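Local coordinates for protein carbohydrate esterase family 2 (CE2) (Chaetomium olivicolor, PDB 4XVH) that probably removes acetyl groups from xylan and related plant polysaccharides, using an SGNH-type esterase domain joined to an N-terminal beta-sandwich domain, at residues S43-L46 / E52-V55; V78-S83 / A154-V159; V121-D126 / C131-A136; E138-P141 / G145-A148. All blocks are in the same frame, centred on the assembly; numbering follows the deposited sequence.

Interaction 1: residues S43-L46 / E52-V55; sequences SVDL and EPIV
The beta hairpin of strands 44-48 and 54-56 is closed here by Leu46 and Ile54, an antiparallel hydrogen-bonded pair. Leu46 N donates to Ile54 O at 2.8 Å, and Ile54 N returns a bond to Leu46 O, also at 2.8 Å and nearly straight at 168°. The next pair, Asp45 and Val55, is non-hydrogen-bonded; there the CA of Asp45 leans on Ile54 O at 3.4 Å and the CA of Val55 on Val44 O at 3.5 Å.

On one face, the Asp45 carboxylate lies alongside Pro53 and Val55, all three pointing the same way. Its OD2 sits 3.6 Å from Pro53 CB, and its OD1 lies 3.7 Å from Val55 CG2, the methyl held beside the backbone N of Val55. These are apolar flanks only: OD1 has its charged mate in Arg82, which forms a salt bridge with it. On the other face, CB of Leu46 and CB of Ile54 stand 4.3 Å apart. Leu46 CG lies anti to its own N (chi1 180°), and the side chain packs on Val77 and Leu79 of strand 73-81. The pairing is that of an antiparallel beta hairpin, here part of a sheet of the jelly-roll beta-sandwich domain.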
loop_
_atom_site.group_PDB
_atom_site.type_symbol
_atom_site.label_atom_id
_atom_site.label_comp_id
_atom_site.label_asym_id
_atom_site.label_seq_id
_atom_site.Cartn_x
_atom_site.Cartn_y
_atom_site.Cartn_z
ATOM N N SER A 43 2.764 -11.818 -6.649
ATOM C CA SER A 43 3.557 -11.370 -7.799
ATOM C C SER A 43 4.458 -10.261 -7.324
ATOM O O SER A 43 4.151 -9.586 -6.348
ATOM C CB SER A 43 2.693 -10.909 -8.979
ATOM O OG SER A 43 1.965 -9.741 -8.682
ATOM N N VAL A 44 5.579 -10.110 -8.005
ATOM C CA VAL A 44 6.577 -9.141 -7.633
ATOM C C VAL A 44 7.059 -8.477 -8.894
ATOM O O VAL A 44 6.977 -9.076 -9.992
ATOM C CB VAL A 44 7.808 -9.799 -6.910
ATOM C CG1 VAL A 44 7.395 -10.520 -5.623
ATOM C CG2 VAL A 44 8.513 -10.767 -7.874
ATOM N N ASP A 45 7.555 -7.254 -8.731
ATOM C CA ASP A 45 8.362 -6.560 -9.735
ATOM C C ASP A 45 9.826 -6.769 -9.418
ATOM O O ASP A 45 10.235 -6.513 -8.280
ATOM C CB ASP A 45 8.091 -5.053 -9.722
ATOM C CG ASP A 45 6.843 -4.659 -10.464
ATOM O OD1 ASP A 45 6.172 -5.533 -11.065
ATOM O OD2 ASP A 45 6.559 -3.437 -10.482
ATOM N N LEU A 46 10.630 -7.159 -10.398
ATOM C CA LEU A 46 12.082 -7.200 -10.196
ATOM C C LEU A 46 12.694 -6.137 -11.100
ATOM O O LEU A 46 12.517 -6.201 -12.335
ATOM C CB LEU A 46 12.635 -8.604 -10.511
ATOM C CG LEU A 46 14.152 -8.766 -10.333
ATOM C CD1 LEU A 46 14.512 -8.799 -8.848
ATOM C CD2 LEU A 46 14.613 -10.029 -11.048
ATOM N N GLU A 52 12.937 -1.457 -16.746
ATOM C CA GLU A 52 11.533 -1.845 -16.721
ATOM C C GLU A 52 11.319 -3.019 -15.772
ATOM O O GLU A 52 12.101 -3.968 -15.750
ATOM C CB GLU A 52 11.056 -2.219 -18.126
ATOM C CG GLU A 52 11.130 -1.069 -19.112
ATOM C CD GLU A 52 10.150 0.034 -18.743
ATOM O OE1 GLU A 52 8.983 -0.310 -18.454
ATOM O OE2 GLU A 52 10.546 1.221 -18.716
ATOM N N PRO A 53 10.263 -2.947 -14.960
ATOM C CA PRO A 53 9.986 -4.018 -13.997
ATOM C C PRO A 53 9.820 -5.368 -14.668
ATOM O O PRO A 53 9.139 -5.432 -15.688
ATOM C CB PRO A 53 8.669 -3.564 -13.344
ATOM C CG PRO A 53 8.671 -2.089 -13.493
ATOM C CD PRO A 53 9.307 -1.830 -14.841
ATOM N N ILE A 54 10.458 -6.415 -14.149
ATOM C CA ILE A 54 10.198 -7.763 -14.648
ATOM C C ILE A 54 9.120 -8.308 -13.743
ATOM O O ILE A 54 9.307 -8.341 -12.521
ATOM C CB ILE A 54 11.439 -8.665 -14.614
ATOM C CG1 ILE A 54 12.602 -7.982 -15.370
ATOM C CG2 ILE A 54 11.102 -10.051 -15.186
ATOM C CD1 ILE A 54 13.967 -8.691 -15.231
ATOM N N VAL A 55 7.972 -8.663 -14.312
ATOM C CA VAL A 55 6.850 -9.101 -13.479
ATOM C C VAL A 55 6.897 -10.605 -13.308
ATOM O O VAL A 55 6.884 -11.357 -14.301
ATOM C CB VAL A 55 5.497 -8.694 -14.071
ATOM C CG1 VAL A 55 4.364 -9.177 -13.161
ATOM C CG2 VAL A 55 5.456 -7.165 -14.270
#

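Interaction 2: residues V78-S83 / A154-V159; sequences VLRRRS and ADYSVV
Asp155 meets Arg80 through a shared water. Its OD1 lies 4.5 Å from Arg80 NH2, beyond a salt bridge, and near the plane of the guanidinium. Water 1 fills the interval, accepting from Arg80 NH2 at 2.8 Å and donating to Asp155 OD1. The other carboxylate oxygen, OD2, is taken by a salt bridge to Arg3.

At Tyr156 the backbone N donates to the same water 1, which therefore joins strand and guanidinium by three bonds. The phenol arrives from the direction opposite to the arginine, and a first torsion of 55°, with CG between backbone N and carbonyl carbon, brings its outer end over the guanidinium. The guanidinium and ring planes are only 18° apart, with Tyr156 CZ 3.2 Å above the guanidinium, over its centre. The hydroxyl OH lies 3.0 Å from Arg80 CZ; being over the face, it is badly placed for the N-H groups, and no hydrogen bond forms. This contact spans the two domains: strand 155-160 is an outermost strand of the parallel SGNH hydrolase sheet, whereas Arg80 extends from strand 73-81 of the N-terminal beta sandwich. Trading Arg80 for an alanine would probably leave the Tyr156 phenol without its flat cover and deprive both waters of a donor. Water 2 occupies the guanidinium plane too, accepting from Arg80 NH1 and donating to Tyr156 O at 2.7 Å; NH1 also donates to Gly19 O, and Tyr156 also packs on Val146 of helix 144-151 and Ile114 of strand 111-116.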
loop_
_atom_site.group_PDB
_atom_site.type_symbol
_atom_site.label_atom_id
_atom_site.label_comp_id
_atom_site.label_asym_id
_atom_site.label_seq_id
_atom_site.Cartn_x
_atom_site.Cartn_y
_atom_site.Cartn_z
ATOM N N VAL A 78 16.241 -4.178 -7.275
ATOM C CA VAL A 78 15.121 -3.820 -6.390
ATOM C C VAL A 78 13.961 -4.766 -6.651
ATOM O O VAL A 78 13.489 -4.890 -7.790
ATOM C CB VAL A 78 14.669 -2.364 -6.594
ATOM C CG1 VAL A 78 13.416 -2.033 -5.735
ATOM C CG2 VAL A 78 15.806 -1.417 -6.247
ATOM N N LEU A 79 13.554 -5.480 -5.611
ATOM C CA LEU A 79 12.390 -6.361 -5.649
ATOM C C LEU A 79 11.256 -5.780 -4.835
ATOM O O LEU A 79 11.452 -5.471 -3.645
ATOM C CB LEU A 79 12.749 -7.742 -5.066
ATOM C CG LEU A 79 11.620 -8.777 -4.964
ATOM C CD1 LEU A 79 11.359 -9.333 -6.347
ATOM C CD2 LEU A 79 11.976 -9.929 -4.004
ATOM N N ARG A 80 10.069 -5.685 -5.425
ATOM C CA ARG A 80 8.915 -5.238 -4.668
ATOM C C ARG A 80 7.652 -6.053 -4.918
ATOM O O ARG A 80 7.346 -6.373 -6.072
ATOM C CB ARG A 80 8.644 -3.789 -4.975
ATOM C CG ARG A 80 9.530 -2.866 -4.144
ATOM C CD ARG A 80 9.126 -1.501 -4.424
ATOM N NE ARG A 80 9.958 -0.452 -3.829
ATOM C CZ ARG A 80 9.882 -0.029 -2.570
ATOM N NH1 ARG A 80 9.094 -0.639 -1.698
ATOM N NH2 ARG A 80 10.630 0.990 -2.176
ATOM N N ARG A 81 6.951 -6.418 -3.864
ATOM C CA ARG A 81 5.708 -7.127 -3.956
ATOM C C ARG A 81 4.652 -6.265 -4.616
ATOM O O ARG A 81 4.403 -5.197 -4.199
ATOM C CB ARG A 81 5.182 -7.467 -2.578
ATOM C CG ARG A 81 5.147 -8.911 -2.206
ATOM C CD ARG A 81 4.859 -9.059 -0.741
ATOM N NE ARG A 81 3.515 -9.366 -0.321
ATOM C CZ ARG A 81 2.829 -10.427 -0.673
ATOM N NH1 ARG A 81 3.287 -11.227 -1.579
ATOM N NH2 ARG A 81 1.660 -10.635 -0.170
ATOM N N ARG A 82 3.976 -6.822 -5.581
ATOM C CA ARG A 82 2.858 -6.148 -6.235
ATOM C C ARG A 82 1.537 -6.395 -5.487
ATOM O O ARG A 82 0.597 -5.595 -5.591
ATOM C CB ARG A 82 2.692 -6.677 -7.676
ATOM C CG ARG A 82 3.849 -6.371 -8.612
ATOM C CD ARG A 82 3.880 -7.342 -9.769
ATOM N NE ARG A 82 2.668 -7.330 -10.591
ATOM C CZ ARG A 82 2.435 -6.463 -11.589
ATOM N NH1 ARG A 82 3.326 -5.527 -11.914
ATOM N NH2 ARG A 82 1.307 -6.553 -12.303
ATOM N N SER A 83 1.464 -7.541 -4.797
ATOM C CA SER A 83 0.202 -8.090 -4.315
ATOM C C SER A 83 0.086 -8.078 -2.798
ATOM O O SER A 83 0.956 -7.534 -2.102
ATOM C CB SER A 83 0.020 -9.533 -4.834
ATOM O OG SER A 83 1.121 -10.347 -4.456
ATOM N N ALA A 154 10.802 9.561 -1.712
ATOM C CA ALA A 154 10.669 9.015 -0.361
ATOM C C ALA A 154 10.572 7.488 -0.314
ATOM O O ALA A 154 9.962 6.879 -1.185
ATOM C CB ALA A 154 9.443 9.597 0.336
ATOM N N ASP A 155 11.158 6.890 0.727
ATOM C CA ASP A 155 10.860 5.496 1.057
ATOM C C ASP A 155 9.410 5.442 1.527
ATOM O O ASP A 155 8.837 6.457 1.966
ATOM C CB ASP A 155 11.807 4.958 2.156
ATOM C CG ASP A 155 13.007 4.222 1.578
ATOM O OD1 ASP A 155 12.940 3.779 0.414
ATOM O OD2 ASP A 155 14.027 4.099 2.270
ATOM N N TYR A 156 8.798 4.274 1.462
ATOM C CA TYR A 156 7.413 4.205 1.894
ATOM C C TYR A 156 7.135 2.840 2.535
ATOM O O TYR A 156 7.940 1.894 2.428
ATOM C CB TYR A 156 6.448 4.472 0.722
ATOM C CG TYR A 156 6.678 3.545 -0.450
ATOM C CD1 TYR A 156 6.049 2.307 -0.509
ATOM C CD2 TYR A 156 7.531 3.902 -1.501
ATOM C CE1 TYR A 156 6.247 1.447 -1.574
ATOM C CE2 TYR A 156 7.739 3.040 -2.570
ATOM C CZ TYR A 156 7.080 1.821 -2.596
ATOM O OH TYR A 156 7.255 0.944 -3.635
ATOM N N SER A 157 6.015 2.781 3.231
ATOM C CA SER A 157 5.492 1.560 3.798
ATOM C C SER A 157 3.999 1.532 3.536
ATOM O O SER A 157 3.275 2.438 3.968
ATOM C CB SER A 157 5.756 1.484 5.303
ATOM O OG SER A 157 5.208 0.294 5.810
ATOM N N VAL A 158 3.562 0.521 2.783
ATOM C CA VAL A 158 2.148 0.319 2.511
ATOM C C VAL A 158 1.597 -0.689 3.511
ATOM O O VAL A 158 2.125 -1.798 3.641
ATOM C CB VAL A 158 1.906 -0.213 1.078
ATOM C CG1 VAL A 158 0.421 -0.523 0.858
ATOM C CG2 VAL A 158 2.389 0.808 0.041
ATOM N N VAL A 159 0.553 -0.287 4.221
ATOM C CA VAL A 159 -0.173 -1.185 5.093
ATOM C C VAL A 159 -1.607 -1.174 4.635
ATOM O O VAL A 159 -2.346 -0.241 4.941
ATOM C CB VAL A 159 -0.088 -0.775 6.570
ATOM C CG1 VAL A 159 -0.817 -1.818 7.426
ATOM C CG2 VAL A 159 1.366 -0.716 6.993
HETATM O O HOH W 1 10.626 2.077 0.405
HETATM O O HOH W 2 8.091 -0.395 0.915
#

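Interaction 3: residues V121-D126 / C131-A136; sequences VGYGLD and CTNTAA
The amide of Asn133 lies stacked over one face of the Tyr123 ring, the two planes 21° apart. Its ND2 sits 3.3 Å above the ring plane, toward the rim, nearest to CE2. Asn133 CB comes over the same ring face in a CH-pi contact, 3.9 Å from the centroid. The whole side chain from CB to ND2 thus spans the phenol obliquely, from the hydroxyl end to the CD2-CE2 side. With CG anti to the backbone N of Tyr123 (chi1 -174°), the ring reaches out from the type II turn Gly122-Leu125 to receive it. The amide oxygen turns to that turn instead, where Gly124 N gives Asn133 OD1 a weak bond of 2.8 Å, bent to 125°.

Beyond the pair, Tyr123 OH is hydrogen-bonded to Asp304, and its ring meets that of His306 beside the bound polyether. The turn follows helix 118-121, which opens with Ser118, probably the nucleophile as in SGNH hydrolases. With a leucine in place of Tyr123, the Asn133 amide would probably lose its flat support and Asp304 its hydroxyl partner. Asn133 ND2 bonds both Tyr87 OH and Glu138 OE2. Donors and acceptors therefore distinguish the two ends of the amide, and an end-for-end flip would probably set its oxygen against the Glu138 carboxylate.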
loop_
_atom_site.group_PDB
_atom_site.type_symbol
_atom_site.label_atom_id
_atom_site.label_comp_id
_atom_site.label_asym_id
_atom_site.label_seq_id
_atom_site.Cartn_x
_atom_site.Cartn_y
_atom_site.Cartn_z
ATOM N N VAL A 121 -3.829 -1.096 -1.938
ATOM C CA VAL A 121 -3.134 -2.291 -2.388
ATOM C C VAL A 121 -2.741 -2.175 -3.856
ATOM O O VAL A 121 -1.602 -2.453 -4.229
ATOM C CB VAL A 121 -4.011 -3.554 -2.244
ATOM C CG1 VAL A 121 -3.372 -4.727 -3.012
ATOM C CG2 VAL A 121 -4.223 -3.908 -0.759
ATOM N N GLY A 122 -3.701 -1.745 -4.679
ATOM C CA GLY A 122 -3.554 -1.864 -6.115
ATOM C C GLY A 122 -4.332 -3.024 -6.701
ATOM O O GLY A 122 -3.950 -3.570 -7.715
ATOM N N TYR A 123 -5.413 -3.397 -6.026
ATOM C CA TYR A 123 -6.375 -4.401 -6.508
ATOM C C TYR A 123 -6.753 -4.163 -7.965
ATOM O O TYR A 123 -7.205 -3.063 -8.306
ATOM C CB TYR A 123 -7.626 -4.327 -5.616
ATOM C CG TYR A 123 -8.700 -5.368 -5.843
ATOM C CD1 TYR A 123 -9.544 -5.292 -6.955
ATOM C CD2 TYR A 123 -8.893 -6.403 -4.927
ATOM C CE1 TYR A 123 -10.532 -6.223 -7.167
ATOM C CE2 TYR A 123 -9.895 -7.351 -5.116
ATOM C CZ TYR A 123 -10.709 -7.259 -6.243
ATOM O OH TYR A 123 -11.700 -8.187 -6.469
ATOM N N GLY A 124 -6.617 -5.171 -8.828
ATOM C CA GLY A 124 -7.201 -5.065 -10.168
ATOM C C GLY A 124 -6.582 -4.033 -11.103
ATOM O O GLY A 124 -7.079 -3.816 -12.220
ATOM N N LEU A 125 -5.470 -3.428 -10.666
ATOM C CA LEU A 125 -4.913 -2.252 -11.348
ATOM C C LEU A 125 -4.519 -2.559 -12.807
ATOM O O LEU A 125 -4.798 -1.773 -13.717
ATOM C CB LEU A 125 -3.710 -1.723 -10.550
ATOM C CG LEU A 125 -3.163 -0.331 -10.884
ATOM C CD1 LEU A 125 -2.361 0.219 -9.672
ATOM C CD2 LEU A 125 -2.289 -0.328 -12.172
ATOM N N ASP A 126 -3.873 -3.706 -13.024
ATOM C CA ASP A 126 -3.417 -4.066 -14.366
ATOM C C ASP A 126 -4.531 -4.731 -15.161
ATOM O O ASP A 126 -4.310 -5.141 -16.306
ATOM C CB ASP A 126 -2.212 -5.033 -14.306
ATOM C CG ASP A 126 -0.891 -4.339 -13.949
ATOM O OD1 ASP A 126 -0.900 -3.195 -13.499
ATOM O OD2 ASP A 126 0.185 -4.962 -14.102
ATOM N N CYS A 131 -12.789 -8.331 -15.334
ATOM C CA CYS A 131 -11.760 -9.331 -15.072
ATOM C C CYS A 131 -11.823 -9.801 -13.626
ATOM O O CYS A 131 -12.296 -9.071 -12.745
ATOM C CB CYS A 131 -10.359 -8.783 -15.393
ATOM S SG CYS A 131 -9.997 -7.146 -14.613
ATOM N N THR A 132 -11.367 -11.033 -13.391
ATOM C CA THR A 132 -11.196 -11.526 -12.024
ATOM C C THR A 132 -9.836 -11.115 -11.471
ATOM O O THR A 132 -8.800 -11.338 -12.100
ATOM C CB THR A 132 -11.358 -13.059 -11.970
ATOM O OG1 THR A 132 -12.712 -13.376 -12.312
ATOM C CG2 THR A 132 -11.060 -13.579 -10.587
ATOM N N ASN A 133 -9.845 -10.473 -10.313
ATOM C CA ASN A 133 -8.596 -10.046 -9.691
ATOM C C ASN A 133 -7.733 -11.250 -9.384
ATOM O O ASN A 133 -8.252 -12.315 -9.032
ATOM C CB ASN A 133 -8.848 -9.275 -8.402
ATOM C CG ASN A 133 -7.579 -8.623 -7.864
ATOM O OD1 ASN A 133 -6.866 -7.913 -8.597
ATOM N ND2 ASN A 133 -7.291 -8.852 -6.588
ATOM N N THR A 134 -6.426 -11.087 -9.530
ATOM C CA THR A 134 -5.465 -12.130 -9.173
ATOM C C THR A 134 -4.282 -11.420 -8.542
ATOM O O THR A 134 -4.145 -10.206 -8.717
ATOM C CB THR A 134 -4.955 -12.906 -10.377
ATOM O OG1 THR A 134 -4.234 -11.996 -11.229
ATOM C CG2 THR A 134 -6.107 -13.566 -11.178
ATOM N N ALA A 135 -3.418 -12.149 -7.839
ATOM C CA ALA A 135 -2.177 -11.541 -7.356
ATOM C C ALA A 135 -1.420 -10.941 -8.547
ATOM O O ALA A 135 -0.853 -9.853 -8.442
ATOM C CB ALA A 135 -1.282 -12.581 -6.627
ATOM N N ALA A 136 -1.418 -11.656 -9.679
ATOM C CA ALA A 136 -0.655 -11.197 -10.852
ATOM C C ALA A 136 -1.165 -9.838 -11.373
ATOM O O ALA A 136 -0.380 -9.039 -11.866
ATOM C CB ALA A 136 -0.706 -12.241 -11.968
#

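Interaction 4: residues E138-P141 / G145-A148; sequences EDNP and GVLA
Asn140 O accepts a hydrogen bond from the Thr143 hydroxyl, and the CG2 methyl of Val146 packs against it at 3.4 Å. The CB of the same valine follows at 3.6 Å from Asn140 O, so its branch point as well as its methyl leans on this carbonyl. No hydrogen bond joins 138-141 to 145-148 directly.

The two methyls of Val146 divide the short 3-10 turn between them. CG2 also touches the side chain of Asn140, 3.6 Å from OD1, the two side chains crossing at about a right angle. CG1, set anti to the backbone N of Val146 (chi1 172°), meets Pro141 instead, 3.5 Å from its O and 3.9 Å from its CA. CB of Pro141 points away from the helix, and the close contacts to Pro141 are made to its backbone O and CA. From the next position along the helix, Leu147 brings one methyl, CD2, to 3.8 Å from Pro141 O.

The contact lies within a beta-alpha-beta crossover: strand 111-116 leads by way of this loop and helix 144-151 to the neighbouring parallel strand 155-160 of the SGNH sheet. Val146 is wedged between the loop and that strand, packing on Tyr156 and Val158. Asn140 packs on Val158 too, and its amide is tied to the preceding helix end, ND2 donating to Val121 O.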
loop_
_atom_site.group_PDB
_atom_site.type_symbol
_atom_site.label_atom_id
_atom_site.label_comp_id
_atom_site.label_asym_id
_atom_site.label_seq_id
_atom_site.Cartn_x
_atom_site.Cartn_y
_atom_site.Cartn_z
ATOM N N GLU A 138 -2.675 -7.458 -9.510
ATOM C CA GLU A 138 -2.445 -6.406 -8.538
ATOM C C GLU A 138 -1.124 -5.721 -8.862
ATOM O O GLU A 138 -0.189 -6.372 -9.333
ATOM C CB GLU A 138 -2.454 -6.983 -7.113
ATOM C CG GLU A 138 -3.791 -7.606 -6.793
ATOM C CD GLU A 138 -3.982 -7.814 -5.314
ATOM O OE1 GLU A 138 -2.965 -8.148 -4.660
ATOM O OE2 GLU A 138 -5.136 -7.628 -4.817
ATOM N N ASP A 139 -1.017 -4.425 -8.586
ATOM C CA ASP A 139 0.199 -3.727 -8.987
ATOM C C ASP A 139 0.501 -2.585 -8.018
ATOM O O ASP A 139 0.358 -1.418 -8.368
ATOM C CB ASP A 139 0.058 -3.195 -10.428
ATOM C CG ASP A 139 1.393 -2.823 -11.069
ATOM O OD1 ASP A 139 2.377 -2.603 -10.329
ATOM O OD2 ASP A 139 1.464 -2.748 -12.337
ATOM N N ASN A 140 0.907 -2.934 -6.795
ATOM C CA ASN A 140 1.147 -1.915 -5.789
ATOM C C ASN A 140 2.137 -0.852 -6.277
ATOM O O ASN A 140 1.956 0.303 -5.939
ATOM C CB ASN A 140 1.649 -2.543 -4.465
ATOM C CG ASN A 140 1.762 -1.507 -3.335
ATOM O OD1 ASN A 140 2.872 -1.182 -2.876
ATOM N ND2 ASN A 140 0.604 -0.964 -2.899
ATOM N N PRO A 141 3.190 -1.233 -7.051
ATOM C CA PRO A 141 4.150 -0.184 -7.462
ATOM C C PRO A 141 3.547 0.896 -8.377
ATOM O O PRO A 141 4.217 1.931 -8.623
ATOM C CB PRO A 141 5.237 -0.962 -8.210
ATOM C CG PRO A 141 5.231 -2.355 -7.579
ATOM C CD PRO A 141 3.742 -2.600 -7.259
ATOM N N GLY A 145 -0.425 5.983 -4.042
ATOM C CA GLY A 145 0.425 6.286 -2.888
ATOM C C GLY A 145 1.903 6.059 -3.173
ATOM O O GLY A 145 2.771 6.840 -2.780
ATOM N N VAL A 146 2.205 4.955 -3.845
ATOM C CA VAL A 146 3.592 4.676 -4.241
ATOM C C VAL A 146 4.134 5.669 -5.284
ATOM O O VAL A 146 5.288 6.131 -5.198
ATOM C CB VAL A 146 3.680 3.231 -4.750
ATOM C CG1 VAL A 146 5.073 2.956 -5.366
ATOM C CG2 VAL A 146 3.366 2.283 -3.541
ATOM N N LEU A 147 3.307 6.017 -6.262
ATOM C CA LEU A 147 3.728 6.975 -7.272
ATOM C C LEU A 147 4.020 8.371 -6.635
ATOM O O LEU A 147 4.950 9.069 -7.042
ATOM C CB LEU A 147 2.664 7.082 -8.366
ATOM C CG LEU A 147 2.531 5.838 -9.259
ATOM C CD1 LEU A 147 1.469 6.097 -10.366
ATOM C CD2 LEU A 147 3.918 5.507 -9.873
ATOM N N ALA A 148 3.230 8.749 -5.636
ATOM C CA ALA A 148 3.481 9.977 -4.881
ATOM C C ALA A 148 4.811 9.885 -4.126
ATOM O O ALA A 148 5.585 10.833 -4.137
ATOM C CB ALA A 148 2.320 10.261 -3.888
#

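How the interactions relate
From the N terminus, interaction 1 closes a short hairpin in the beta-sandwich domain. Interaction 2 opens later, on the neighbouring strand 73-81, and shuts a loop of 70 residues by reaching strand 155-160 of the esterase domain. Interactions 3 and 4 follow in series inside that loop, each closing a small turn between strand 111-116 and strand 155-160. Arg82, the partner of Asp45 in interaction 1, connects the groups: it forms a salt bridge with Asp126 of interaction 3, and its backbone O takes the N of Asn140 of interaction 4. Ser43 OG adds a bond to Ala135 O, so hairpin, strand and loop hold the two domains together.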